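Local coordinates for protein acetyltransferase (Sinorhizobium meliloti, PDB 4JXR) that probably transfers an acetyl group from acetyl-CoA to a small-molecule acceptor, as a GNAT-superfamily enzyme of the phosphinothricin acetyltransferase type, at residues T5-V10 against Y56-D61. Residues are numbered along the deposited sequence; the frame is centred on the assembly and turned at random. Where two conformers were deposited one is given.
Sequences TLRDAV and YVVALD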
ATOM      1  N   THR A   5      -1.081 -25.954 -16.620  1.00 15.35           N
ATOM      2  CA  THR A   5      -1.085 -25.350 -17.939  1.00 13.74           C
ATOM      3  C   THR A   5      -1.316 -23.863 -17.773  1.00 12.51           C
ATOM      4  O   THR A   5      -2.422 -23.452 -17.447  1.00 13.52           O
ATOM      5  CB  THR A   5      -2.173 -25.979 -18.812  1.00 17.45           C
ATOM      6  OG1 THR A   5      -1.981 -27.417 -18.861  1.00 21.26           O
ATOM      7  CG2 THR A   5      -2.168 -25.393 -20.165  1.00 17.57           C
ATOM      8  N   LEU A   6      -0.281 -23.077 -18.007  1.00 11.24           N
ATOM      9  CA  LEU A   6      -0.358 -21.654 -17.864  1.00 10.58           C
ATOM     10  C   LEU A   6      -0.146 -20.985 -19.192  1.00 11.26           C
ATOM     11  O   LEU A   6       0.566 -21.515 -20.077  1.00 12.73           O
ATOM     12  CB  LEU A   6       0.748 -21.131 -16.907  1.00 10.95           C
ATOM     13  CG  LEU A   6       0.855 -21.762 -15.545  1.00 11.11           C
ATOM     14  CD1 LEU A   6       1.863 -20.997 -14.717  1.00 12.05           C
ATOM     15  CD2 LEU A   6      -0.458 -21.873 -14.826  1.00 12.12           C
ATOM     16  N   ARG A   7      -0.684 -19.787 -19.373  1.00 10.36           N
ATOM     17  CA  ARG A   7      -0.344 -18.939 -20.475  1.00 10.64           C
ATOM     18  C   ARG A   7      -0.676 -17.492 -20.085  1.00  9.12           C
ATOM     19  O   ARG A   7      -1.403 -17.254 -19.113  1.00 10.22           O
ATOM     20  CB  ARG A   7      -1.082 -19.347 -21.782  1.00 10.89           C
ATOM     21  CG  ARG A   7      -2.600 -19.266 -21.665  1.00 10.94           C
ATOM     22  CD  ARG A   7      -3.265 -19.240 -23.025  1.00 12.53           C
ATOM     23  NE  ARG A   7      -4.714 -19.335 -22.975  1.00 12.58           N
ATOM     24  CZ  ARG A   7      -5.524 -18.355 -22.567  1.00 11.42           C
ATOM     25  NH1 ARG A   7      -5.069 -17.129 -22.313  1.00 11.03           N
ATOM     26  NH2 ARG A   7      -6.823 -18.564 -22.486  1.00 12.82           N
ATOM     27  N   ASP A   8      -0.214 -16.537 -20.873  1.00  9.90           N
ATOM     28  CA  ASP A   8      -0.544 -15.191 -20.600  1.00 10.17           C
ATOM     29  C   ASP A   8      -2.015 -14.924 -20.818  1.00 10.01           C
ATOM     30  O   ASP A   8      -2.647 -15.480 -21.756  1.00 10.78           O
ATOM     31  CB  ASP A   8       0.308 -14.211 -21.415  1.00 11.04           C
ATOM     32  CG  ASP A   8       1.673 -13.995 -20.772  1.00 10.68           C
ATOM     33  OD1 ASP A   8       2.133 -14.886 -20.064  1.00 12.63           O
ATOM     34  OD2 ASP A   8       2.232 -12.908 -20.972  1.00 11.83           O
ATOM     35  N   ALA A   9      -2.596 -14.064 -20.005  1.00  9.09           N
ATOM     36  CA  ALA A   9      -3.974 -13.671 -20.162  1.00  9.43           C
ATOM     37  C   ALA A   9      -4.157 -12.804 -21.389  1.00 11.05           C
ATOM     38  O   ALA A   9      -3.302 -11.991 -21.724  1.00 12.36           O
ATOM     39  CB  ALA A   9      -4.393 -12.873 -18.923  1.00  9.65           C
ATOM     40  N   VAL A  10      -5.334 -12.905 -22.000  1.00 10.86           N
ATOM     41  CA  VAL A  10      -5.737 -12.060 -23.114  1.00 12.02           C
ATOM     42  C   VAL A  10      -7.098 -11.512 -22.798  1.00 11.78           C
ATOM     43  O   VAL A  10      -7.831 -11.988 -21.902  1.00 11.85           O
ATOM     44  CB  VAL A  10      -5.706 -12.835 -24.472  1.00 14.16           C
ATOM     45  CG1 VAL A  10      -4.273 -13.242 -24.794  1.00 15.82           C
ATOM     46  CG2 VAL A  10      -6.635 -13.997 -24.447  1.00 15.17           C
ATOM     47  N   TYR A  56       0.652 -10.984 -16.525  1.00  7.90           N
ATOM     48  CA  TYR A  56      -0.728 -11.305 -16.133  1.00  8.33           C
ATOM     49  C   TYR A  56      -1.044 -12.631 -16.811  1.00  8.14           C
ATOM     50  O   TYR A  56      -1.013 -12.709 -18.065  1.00  9.18           O
ATOM     51  CB  TYR A  56      -1.654 -10.166 -16.572  1.00  8.89           C
ATOM     52  CG  TYR A  56      -3.015 -10.103 -15.915  1.00  8.32           C
ATOM     53  CD1 TYR A  56      -3.826 -11.232 -15.768  1.00  8.38           C
ATOM     54  CD2 TYR A  56      -3.531  -8.916 -15.448  1.00  8.68           C
ATOM     55  CE1 TYR A  56      -5.093 -11.132 -15.198  1.00  8.72           C
ATOM     56  CE2 TYR A  56      -4.777  -8.799 -14.896  1.00  9.15           C
ATOM     57  CZ  TYR A  56      -5.578  -9.935 -14.802  1.00  8.66           C
ATOM     58  OH  TYR A  56      -6.864  -9.890 -14.267  1.00 10.72           O
ATOM     59  N   VAL A  57      -1.257 -13.681 -16.034  1.00  7.80           N
ATOM     60  CA  VAL A  57      -1.321 -15.035 -16.517  0.80  8.85           C
ATOM     61  C   VAL A  57      -2.561 -15.770 -16.031  1.00  8.10           C
ATOM     62  O   VAL A  57      -3.185 -15.381 -15.034  1.00  8.96           O
ATOM     63  CB  VAL A  57      -0.019 -15.809 -16.145  0.80  9.99           C
ATOM     64  CG1 VAL A  57       1.249 -15.081 -16.649  0.80 11.36           C
ATOM     65  CG2 VAL A  57       0.097 -16.018 -14.681  0.80  9.72           C
ATOM     66  N   VAL A  58      -2.929 -16.787 -16.776  1.00  8.73           N
ATOM     67  CA  VAL A  58      -4.028 -17.658 -16.409  1.00  8.78           C
ATOM     68  C   VAL A  58      -3.546 -19.105 -16.331  1.00  9.17           C
ATOM     69  O   VAL A  58      -2.584 -19.502 -16.992  1.00  9.86           O
ATOM     70  CB  VAL A  58      -5.214 -17.560 -17.387  1.00  9.48           C
ATOM     71  CG1 VAL A  58      -5.868 -16.186 -17.303  1.00 10.07           C
ATOM     72  CG2 VAL A  58      -4.797 -17.860 -18.828  1.00 10.51           C
ATOM     73  N   ALA A  59      -4.270 -19.862 -15.521  1.00  9.00           N
ATOM     74  CA  ALA A  59      -4.162 -21.326 -15.449  1.00 10.11           C
ATOM     75  C   ALA A  59      -5.411 -21.926 -16.095  1.00 10.19           C
ATOM     76  O   ALA A  59      -6.517 -21.428 -15.896  1.00 10.75           O
ATOM     77  CB  ALA A  59      -4.068 -21.810 -14.010  1.00 10.75           C
ATOM     78  N   LEU A  60      -5.187 -22.977 -16.855  1.00 11.44           N
ATOM     79  CA  LEU A  60      -6.238 -23.623 -17.634  1.00 12.41           C
ATOM     80  C   LEU A  60      -6.464 -25.040 -17.181  1.00 13.60           C
ATOM     81  O   LEU A  60      -5.551 -25.749 -16.777  1.00 15.09           O
ATOM     82  CB  LEU A  60      -5.793 -23.734 -19.093  1.00 13.44           C
ATOM     83  CG  LEU A  60      -5.328 -22.444 -19.768  1.00 14.25           C
ATOM     84  CD1 LEU A  60      -4.950 -22.713 -21.230  1.00 16.26           C
ATOM     85  CD2 LEU A  60      -6.331 -21.293 -19.647  1.00 14.66           C
ATOM     86  N   ASP A  61      -7.710 -25.483 -17.300  1.00 14.44           N
ATOM     87  CA  ASP A  61      -8.021 -26.907 -17.163  1.00 15.72           C
ATOM     88  C   ASP A  61      -7.695 -27.647 -18.451  1.00 19.04           C
ATOM     89  O   ASP A  61      -7.198 -27.083 -19.402  1.00 19.88           O
ATOM     90  CB  ASP A  61      -9.476 -27.072 -16.659  1.00 17.76           C
ATOM     91  CG  ASP A  61     -10.564 -26.825 -17.749  1.00 19.80           C
ATOM     92  OD1 ASP A  61     -10.222 -26.690 -18.912  1.00 19.40           O
ATOM     93  OD2 ASP A  61     -11.767 -26.765 -17.389  1.00 24.50           O
TER
HETATM   94  O   HOH W   1      -3.442 -25.714 -14.920  1.00 17.58           O
HETATM   95  O   HOH W   2      -4.559 -28.277 -17.416  1.00 35.77           O
HETATM   96  O   HOH W   3       1.166 -10.788 -19.458  1.00 11.28           O
HETATM   97  O   HOH W   4      -1.372 -10.411 -20.504  1.00 13.60           O
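Ala-9 CB sits 3.6 Å from CD1 of the Tyr-56 ring, and Val-58 CG1, two residues along the strand, approaches the same methyl; Phe-46 of helix 39-51 touches Ala-9 and meets the tyrosine ring edge-to-face. A second apolar patch lies on the other face of the sheet, where Leu-6 CD2 reaches back to Ala-59 CB at 3.7 Å, with Leu-104 and Ile-100 of helix 100-115 packed against the pair. The backbones between these patches run antiparallel, their axes 4.6 Å apart at closest approach and inclined at 150°. In the hydrogen-bonded pair of Arg-7 and Val-58, Val-58 N meets Arg-7 O at 2.8 Å and the reverse bond, Arg-7 N to Val-58 O, is longer at 3.1 Å. Strand 5-8 thereby joins the mixed sheet of the GNAT fold as its outermost strand, and the Ala-59 side chain lies about 6 Å from that of Leu-91, which binds acetyl-CoA. The side chains of Arg-7 and Val-58 run side by side: Arg-7 CG lies between backbone N and carbonyl carbon (chi1 61°), and a turn about CD-NE brings Val-58 CG2 under the rim of one guanidinium face, 3.6 Å from NH1. Leu-60 CD1 approaches Arg-7 NE obliquely at 3.8 Å, the two side chains crossing at about a right angle. In the guanidinium plane, NH1 donates a bent bond (139°) to Asp-8 O; it also forms a salt bridge with Asp-13. Asp-8 OD1 pairs with Arg-111, while a water links OD2 to Tyr-56 N. At the opposite end, one water bridges Thr-5 N and Leu-60 O; another joins that oxygen to Thr-5 OG1.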